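Local atomic coordinates of hydrogenase maturation protease (Wolinella succinogenes, PDB entry 3PU6), a protein that probably acts as an endopeptidase that helps to mature, and so activate, a hydrogenase. Residues N12-D17 / L120-G125; E29-E34 / R140-D145; S46-L51 / S98-I103. All blocks are in the same frame, centred on the assembly; numbering follows the deposited sequence.

Contact 1: residues N12-D17 / L120-G125; sequences NELRGD and LHFSEG
H121 begins the meeting of the two loops through its main chain: its carbonyl O lies 3.6 Å from R15 CA, while its CB points away from the other loop. At F122 the side chain takes over. With CG anti to the backbone N (chi1 170°), the ring is brought back against the opposite loop, where its CE1 rests 3.8 Å from L14 CB. At the ring edge, and in its plane, R15 NH1 comes within 3.9 Å of F122 CD1. Lying at the rim rather than over a face, the guanidinium makes no cation-pi stack; its plane is turned 89° from the ring. S123 supplies the hydrogen bonds. Its N donates to L14 O at 2.9 Å, approaching from 41° above the carbonyl plane, and its O accepts from G16 N at 2.7 Å. Reaching to the neighbours on each side of R15, the two bonds make a single beta bridge between otherwise irregular loops, which follow strands 5-10 and 106-114, parallel members of the mixed sheet in this alpha/beta fold. The type I turn N12-R15 carries L14, with G16 directly after it, and an Asx turn, N12 OD1 accepting from L14 N, braces that turn. L14 O also receives a weak bond from R15 NH1. E124 then runs alongside L14, both side chains pointing the same way, with CG 3.6 Å from L14 CD2. At G125 a water joins in: G125 N donates to it across 2.9 Å, and it gives its own protons to the carbonyls of E13 and G16. G125 O, for its part, receives a CA-H...O contact from G16 CA at 3.6 Å.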
# COMPACT_ATOMS: atom_id res chain seq x y z
N ASN A 12 -5.83 8.47 4.32
CA ASN A 12 -6.27 9.85 4.47
C ASN A 12 -5.35 10.58 5.43
O ASN A 12 -5.34 10.31 6.63
CB ASN A 12 -7.70 9.86 5.01
CG ASN A 12 -8.33 11.24 5.03
OD1 ASN A 12 -7.66 12.26 5.17
ND2 ASN A 12 -9.65 11.27 4.92
N GLU A 13 -4.59 11.51 4.89
CA GLU A 13 -3.57 12.20 5.67
C GLU A 13 -4.14 13.13 6.71
O GLU A 13 -3.41 13.59 7.59
CB GLU A 13 -2.66 12.99 4.73
CG GLU A 13 -1.64 12.16 3.99
CD GLU A 13 -0.74 13.00 3.09
OE1 GLU A 13 -1.25 13.95 2.43
OE2 GLU A 13 0.47 12.71 3.04
N LEU A 14 -5.43 13.42 6.61
CA LEU A 14 -6.09 14.30 7.57
C LEU A 14 -6.69 13.53 8.75
O LEU A 14 -7.20 14.13 9.68
CB LEU A 14 -7.15 15.12 6.85
CG LEU A 14 -6.63 15.95 5.67
CD1 LEU A 14 -7.76 16.75 5.05
CD2 LEU A 14 -5.49 16.87 6.11
N ARG A 15 -6.57 12.21 8.71
CA ARG A 15 -7.00 11.32 9.78
C ARG A 15 -5.85 10.63 10.54
O ARG A 15 -5.94 9.45 10.84
CB ARG A 15 -7.86 10.21 9.19
CG ARG A 15 -9.16 10.68 8.66
CD ARG A 15 -10.00 11.27 9.77
NE ARG A 15 -11.17 11.91 9.21
CZ ARG A 15 -11.21 13.19 8.86
NH1 ARG A 15 -10.15 13.97 9.02
NH2 ARG A 15 -12.32 13.70 8.35
N GLY A 16 -4.78 11.36 10.84
CA GLY A 16 -3.68 10.82 11.63
C GLY A 16 -2.92 9.66 11.02
O GLY A 16 -2.44 9.72 9.89
N ASP A 17 -2.81 8.58 11.78
CA ASP A 17 -2.04 7.40 11.38
C ASP A 17 -2.68 6.67 10.21
O ASP A 17 -2.20 5.61 9.80
CB ASP A 17 -1.90 6.41 12.54
CG ASP A 17 -1.04 6.94 13.68
OD1 ASP A 17 -0.34 7.95 13.49
OD2 ASP A 17 -1.07 6.31 14.77
N LEU A 120 -9.20 8.61 14.54
CA LEU A 120 -10.56 9.08 14.80
C LEU A 120 -10.68 10.59 14.82
O LEU A 120 -11.76 11.12 14.97
CB LEU A 120 -11.04 8.59 16.16
CG LEU A 120 -11.43 7.14 16.40
CD1 LEU A 120 -11.52 6.93 17.90
CD2 LEU A 120 -12.76 6.79 15.72
N HIS A 121 -9.56 11.28 14.71
CA HIS A 121 -9.59 12.72 14.83
C HIS A 121 -9.12 13.39 13.57
O HIS A 121 -8.38 12.80 12.76
CB HIS A 121 -8.70 13.17 15.98
CG HIS A 121 -9.04 12.54 17.29
ND1 HIS A 121 -8.17 11.69 17.96
CD2 HIS A 121 -10.15 12.61 18.06
CE1 HIS A 121 -8.73 11.28 19.08
NE2 HIS A 121 -9.93 11.82 19.17
N PHE A 122 -9.54 14.63 13.38
CA PHE A 122 -8.88 15.43 12.38
C PHE A 122 -7.48 15.68 12.93
O PHE A 122 -7.29 16.36 13.94
CB PHE A 122 -9.59 16.75 12.11
CG PHE A 122 -8.78 17.66 11.25
CD1 PHE A 122 -8.40 17.27 9.98
CD2 PHE A 122 -8.35 18.89 11.72
CE1 PHE A 122 -7.65 18.09 9.19
CE2 PHE A 122 -7.59 19.71 10.93
CZ PHE A 122 -7.24 19.31 9.66
N SER A 123 -6.49 15.09 12.28
CA SER A 123 -5.15 15.22 12.76
C SER A 123 -4.18 14.98 11.62
O SER A 123 -4.36 14.06 10.82
CB SER A 123 -4.91 14.24 13.90
OG SER A 123 -3.53 14.05 14.12
N GLU A 124 -3.17 15.82 11.53
CA GLU A 124 -2.21 15.71 10.46
C GLU A 124 -0.87 15.24 11.00
O GLU A 124 -0.28 15.90 11.87
CB GLU A 124 -2.03 17.05 9.76
CG GLU A 124 -3.08 17.36 8.75
CD GLU A 124 -2.94 18.77 8.23
OE1 GLU A 124 -3.13 19.72 9.03
OE2 GLU A 124 -2.65 18.92 7.01
N GLY A 125 -0.40 14.12 10.48
CA GLY A 125 0.86 13.55 10.93
C GLY A 125 0.74 12.23 11.68
O GLY A 125 -0.33 11.88 12.20
O HOH W 1 -1.51 12.08 8.81

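Contact 2: residues E29-E34 / R140-D145; sequences EEQMPE and RIKELD
K142 reaches from its helix to the end of another, meeting first M32, a selenomethionine, and then Q31. Its CB points neither at nor away from the partner segment, but with CG beside the backbone N (chi1 -70°) the chain sets out across the gap. CG is the first atom to touch, 3.6 Å from M32 SE. The selenium lies against two residues of the helix at once, for the I141 CG2 methyl is 3.7 Å from it on the side nearer the sheet. Beyond CG the lysine is extended, CD serving as a spacer and CE passing beside the amide oxygen of Q31. At the tip, NZ donates to Q31 OE1 at 2.6 Å, in the plane of the carbonyl and with a C=O...N angle of 151°. The two side chains cross at about a right angle, and the ammonium group meets the carbonyl end of the amide. Chemistry thus changes along one side chain, from apolar packing at its base to a charged hydrogen bond at an exposed tip. I141 also rests on W35, V60 and L110. The C-terminal end of helix 20-31, with the residue that follows it, here packs on helix 128-147, its neighbour on one face of a three-layer alpha/beta/alpha fold.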
# COMPACT_ATOMS: atom_id res chain seq x y z
N GLU A 29 9.33 6.37 -3.02
CA GLU A 29 9.50 7.37 -4.05
C GLU A 29 10.94 7.90 -4.02
O GLU A 29 11.57 8.03 -5.07
CB GLU A 29 8.54 8.52 -3.79
CG GLU A 29 7.77 8.94 -5.00
CD GLU A 29 7.02 10.21 -4.77
OE1 GLU A 29 7.06 10.72 -3.62
OE2 GLU A 29 6.41 10.70 -5.74
N GLU A 30 11.42 8.19 -2.81
CA GLU A 30 12.79 8.64 -2.58
C GLU A 30 13.80 7.53 -2.83
O GLU A 30 14.69 7.66 -3.65
CB GLU A 30 12.98 9.12 -1.15
CG GLU A 30 12.44 10.50 -0.89
CD GLU A 30 12.06 10.72 0.57
OE1 GLU A 30 12.63 10.01 1.44
OE2 GLU A 30 11.20 11.59 0.85
N GLN A 31 13.67 6.44 -2.09
CA GLN A 31 14.69 5.40 -2.10
C GLN A 31 14.65 4.45 -3.29
O GLN A 31 15.65 3.80 -3.60
CB GLN A 31 14.61 4.61 -0.82
CG GLN A 31 14.64 5.47 0.42
CD GLN A 31 14.92 4.65 1.66
OE1 GLN A 31 15.29 3.47 1.56
NE2 GLN A 31 14.76 5.26 2.83
N MSE A 32 13.51 4.37 -3.97
CA MSE A 32 13.27 3.28 -4.90
C MSE A 32 12.70 3.70 -6.24
O MSE A 32 11.58 3.33 -6.58
CB MSE A 32 12.36 2.25 -4.24
CG MSE A 32 12.86 1.89 -2.85
SE MSE A 32 12.23 0.18 -2.15
CE MSE A 32 13.11 -1.04 -3.39
N PRO A 33 13.50 4.44 -7.02
CA PRO A 33 13.14 5.04 -8.30
C PRO A 33 12.59 4.05 -9.34
O PRO A 33 11.82 4.46 -10.21
CB PRO A 33 14.47 5.62 -8.79
CG PRO A 33 15.27 5.83 -7.53
CD PRO A 33 14.90 4.68 -6.66
N GLU A 34 12.98 2.79 -9.27
CA GLU A 34 12.45 1.79 -10.19
C GLU A 34 10.98 1.46 -9.92
O GLU A 34 10.29 0.84 -10.75
CB GLU A 34 13.28 0.51 -10.13
CG GLU A 34 14.61 0.64 -10.82
CD GLU A 34 15.30 -0.71 -10.97
OE1 GLU A 34 14.65 -1.74 -10.67
OE2 GLU A 34 16.48 -0.73 -11.38
N ARG A 140 10.08 -4.08 4.07
CA ARG A 140 9.48 -5.21 3.37
C ARG A 140 9.33 -5.00 1.86
O ARG A 140 9.35 -5.96 1.09
CB ARG A 140 8.13 -5.57 4.00
CG ARG A 140 8.15 -5.51 5.52
CD ARG A 140 9.05 -6.59 6.11
NE ARG A 140 8.52 -7.93 5.83
CZ ARG A 140 7.50 -8.48 6.48
NH1 ARG A 140 6.89 -7.83 7.48
NH2 ARG A 140 7.08 -9.70 6.14
N ILE A 141 9.20 -3.75 1.44
CA ILE A 141 9.10 -3.44 0.01
C ILE A 141 10.45 -3.71 -0.60
O ILE A 141 10.54 -4.23 -1.70
CB ILE A 141 8.68 -1.97 -0.28
CG1 ILE A 141 7.19 -1.78 -0.04
CG2 ILE A 141 8.97 -1.61 -1.73
CD1 ILE A 141 6.35 -2.62 -0.97
N LYS A 142 11.48 -3.35 0.14
CA LYS A 142 12.85 -3.60 -0.27
C LYS A 142 13.12 -5.10 -0.33
O LYS A 142 13.83 -5.56 -1.22
CB LYS A 142 13.82 -2.92 0.69
CG LYS A 142 13.84 -1.42 0.61
CD LYS A 142 14.69 -0.85 1.73
CE LYS A 142 15.19 0.55 1.42
NZ LYS A 142 15.85 1.18 2.62
N GLU A 143 12.55 -5.86 0.60
CA GLU A 143 12.72 -7.32 0.60
C GLU A 143 12.03 -7.92 -0.62
O GLU A 143 12.58 -8.81 -1.28
CB GLU A 143 12.21 -7.96 1.89
CG GLU A 143 12.92 -7.46 3.15
CD GLU A 143 12.16 -7.74 4.45
OE1 GLU A 143 11.43 -8.76 4.51
OE2 GLU A 143 12.31 -6.94 5.41
N LEU A 144 10.84 -7.42 -0.91
CA LEU A 144 10.07 -7.88 -2.06
C LEU A 144 10.79 -7.57 -3.36
O LEU A 144 10.81 -8.37 -4.29
CB LEU A 144 8.70 -7.24 -2.08
CG LEU A 144 7.97 -7.49 -3.40
CD1 LEU A 144 7.68 -8.97 -3.55
CD2 LEU A 144 6.72 -6.64 -3.48
N ASP A 145 11.39 -6.39 -3.40
CA ASP A 145 12.15 -5.91 -4.54
C ASP A 145 13.29 -6.86 -4.88
O ASP A 145 13.50 -7.21 -6.05
CB ASP A 145 12.73 -4.55 -4.23
CG ASP A 145 13.15 -3.83 -5.47
OD1 ASP A 145 12.62 -4.14 -6.55
OD2 ASP A 145 14.00 -2.94 -5.36

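Contact 3: residues S46-L51 / S98-I103; sequences SEFGKL and SYLRGI
F48 and Y99 stack face to face between two helices, 48-54 and 94-103, that lie side by side on the same face of the sheet in this alpha/beta/alpha sandwich. The segments advance in the same direction, F48 level with L100 and L51 level with I103, and the groove between them is filled by side chains alone, with no hydrogen bond across. At the outer end of the groove the filling is aromatic. The ring centroids of F48 and Y99 are 4.0 Å apart and their planes open by 28°, so the rings form a slightly splayed stack. The overlap is uneven: Y99 CD1 sits over the middle of the phenylalanine ring, whereas F48 CD2 lies above the tyrosine ring but toward its rim. Y99 reaches this position because its CG is anti to the backbone N (chi1 174°), which lays the ring across the groove toward the root of F48. There the hydroxyl oxygen of Y99 comes 3.6 Å from F48 CB, and it has a weak hydrogen bond with R52 just beyond the segment. Deeper down the filling is aliphatic. F48 and L51, one turn apart, form a shallow notch, and the L100 methyl CD2 is the bump that enters it, 4.3 Å from F48 CE1 on one flank and 3.8 Å from L51 CD1 on the other. L51 in turn rests on V6 and F38 of the sheet, and L100 on T107, so the floor of the groove is the sheet itself. Further along, I103 lies against L51. Its delta methyl projects at the base of the leucine, and I103 CD1 ends 3.5 Å from L51 CB.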
# COMPACT_ATOMS: atom_id res chain seq x y z
N SER A 46 -9.43 6.53 -8.43
CA SER A 46 -8.94 7.59 -9.28
C SER A 46 -7.64 7.18 -9.99
O SER A 46 -7.19 7.88 -10.90
CB SER A 46 -8.68 8.84 -8.45
OG SER A 46 -7.31 8.89 -8.06
N GLU A 47 -7.03 6.07 -9.58
CA GLU A 47 -5.76 5.64 -10.16
C GLU A 47 -5.86 4.48 -11.15
O GLU A 47 -4.84 4.04 -11.67
CB GLU A 47 -4.76 5.26 -9.08
CG GLU A 47 -4.51 6.33 -8.06
CD GLU A 47 -3.98 7.58 -8.68
OE1 GLU A 47 -2.81 7.57 -9.12
OE2 GLU A 47 -4.72 8.58 -8.73
N PHE A 48 -7.06 3.99 -11.42
CA PHE A 48 -7.18 2.82 -12.28
C PHE A 48 -6.77 3.11 -13.71
O PHE A 48 -6.25 2.24 -14.40
CB PHE A 48 -8.60 2.27 -12.27
CG PHE A 48 -9.04 1.81 -10.95
CD1 PHE A 48 -8.12 1.63 -9.93
CD2 PHE A 48 -10.38 1.52 -10.71
CE1 PHE A 48 -8.52 1.20 -8.70
CE2 PHE A 48 -10.78 1.09 -9.49
CZ PHE A 48 -9.86 0.92 -8.48
N GLY A 49 -7.02 4.33 -14.16
CA GLY A 49 -6.74 4.67 -15.54
C GLY A 49 -5.28 4.46 -15.83
O GLY A 49 -4.92 3.70 -16.72
N LYS A 50 -4.45 5.17 -15.07
CA LYS A 50 -3.00 5.05 -15.14
C LYS A 50 -2.54 3.61 -15.00
O LYS A 50 -1.55 3.18 -15.62
CB LYS A 50 -2.36 5.86 -14.02
CG LYS A 50 -2.95 7.22 -13.77
CD LYS A 50 -2.12 7.92 -12.72
CE LYS A 50 -2.37 9.42 -12.73
NZ LYS A 50 -1.35 10.17 -11.93
N LEU A 51 -3.23 2.87 -14.13
CA LEU A 51 -2.91 1.49 -13.90
C LEU A 51 -3.17 0.61 -15.11
O LEU A 51 -2.32 -0.18 -15.47
CB LEU A 51 -3.66 0.97 -12.68
CG LEU A 51 -3.09 1.41 -11.32
CD1 LEU A 51 -3.98 0.92 -10.17
CD2 LEU A 51 -1.64 0.94 -11.15
N SER A 98 -9.93 -6.72 -5.87
CA SER A 98 -10.35 -7.64 -6.93
C SER A 98 -10.27 -6.96 -8.28
O SER A 98 -10.19 -7.62 -9.31
CB SER A 98 -11.74 -8.22 -6.68
OG SER A 98 -12.67 -7.21 -6.35
N TYR A 99 -10.28 -5.64 -8.28
CA TYR A 99 -10.08 -4.93 -9.52
C TYR A 99 -8.63 -5.07 -9.93
O TYR A 99 -8.32 -5.38 -11.08
CB TYR A 99 -10.43 -3.46 -9.39
CG TYR A 99 -10.06 -2.73 -10.64
CD1 TYR A 99 -8.96 -1.89 -10.68
CD2 TYR A 99 -10.78 -2.94 -11.82
CE1 TYR A 99 -8.59 -1.23 -11.86
CE2 TYR A 99 -10.43 -2.28 -13.00
CZ TYR A 99 -9.34 -1.43 -13.01
OH TYR A 99 -8.97 -0.79 -14.17
N LEU A 100 -7.73 -4.84 -8.97
CA LEU A 100 -6.30 -4.88 -9.23
C LEU A 100 -5.85 -6.25 -9.73
O LEU A 100 -5.05 -6.36 -10.66
CB LEU A 100 -5.51 -4.47 -7.99
CG LEU A 100 -5.89 -3.13 -7.38
CD1 LEU A 100 -5.20 -2.96 -6.04
CD2 LEU A 100 -5.57 -1.97 -8.32
N ARG A 101 -6.38 -7.30 -9.11
CA ARG A 101 -6.06 -8.66 -9.51
C ARG A 101 -6.42 -8.87 -10.96
O ARG A 101 -5.85 -9.73 -11.63
CB ARG A 101 -6.81 -9.67 -8.66
CG ARG A 101 -6.50 -9.64 -7.20
CD ARG A 101 -7.44 -10.57 -6.43
NE ARG A 101 -6.97 -11.95 -6.32
CZ ARG A 101 -7.36 -12.95 -7.10
NH1 ARG A 101 -8.25 -12.75 -8.06
NH2 ARG A 101 -6.87 -14.17 -6.91
N GLY A 102 -7.38 -8.09 -11.44
CA GLY A 102 -7.83 -8.19 -12.81
C GLY A 102 -6.91 -7.45 -13.76
O GLY A 102 -6.75 -7.85 -14.90
N ILE A 103 -6.32 -6.37 -13.29
CA ILE A 103 -5.28 -5.70 -14.05
C ILE A 103 -4.00 -6.53 -14.02
O ILE A 103 -3.29 -6.63 -15.02
CB ILE A 103 -4.90 -4.34 -13.44
CG1 ILE A 103 -6.07 -3.38 -13.36
CG2 ILE A 103 -3.77 -3.67 -14.24
CD1 ILE A 103 -5.56 -2.01 -13.00

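Contacts 2 and 3 both pair helices, yet on opposite faces of the central sheet: 20-31 with 128-147 on one, 48-54 with 94-103 on the other. Each is partly buried, its inner residues resting on strands, but contact 3 is aromatic and aliphatic with no hydrogen bond across it, whereas contact 2 adds a polar bond at its solvent-facing side. Contact 1 is a surface meeting of loops, held largely by backbone hydrogen bonds and a water. It shares elements with contact 2, since its loops lead into helices 20-31 and 128-147, toward whose C-terminal ends contact 2 lies. The centres of contacts 1 and 2 lie about 25 Å apart.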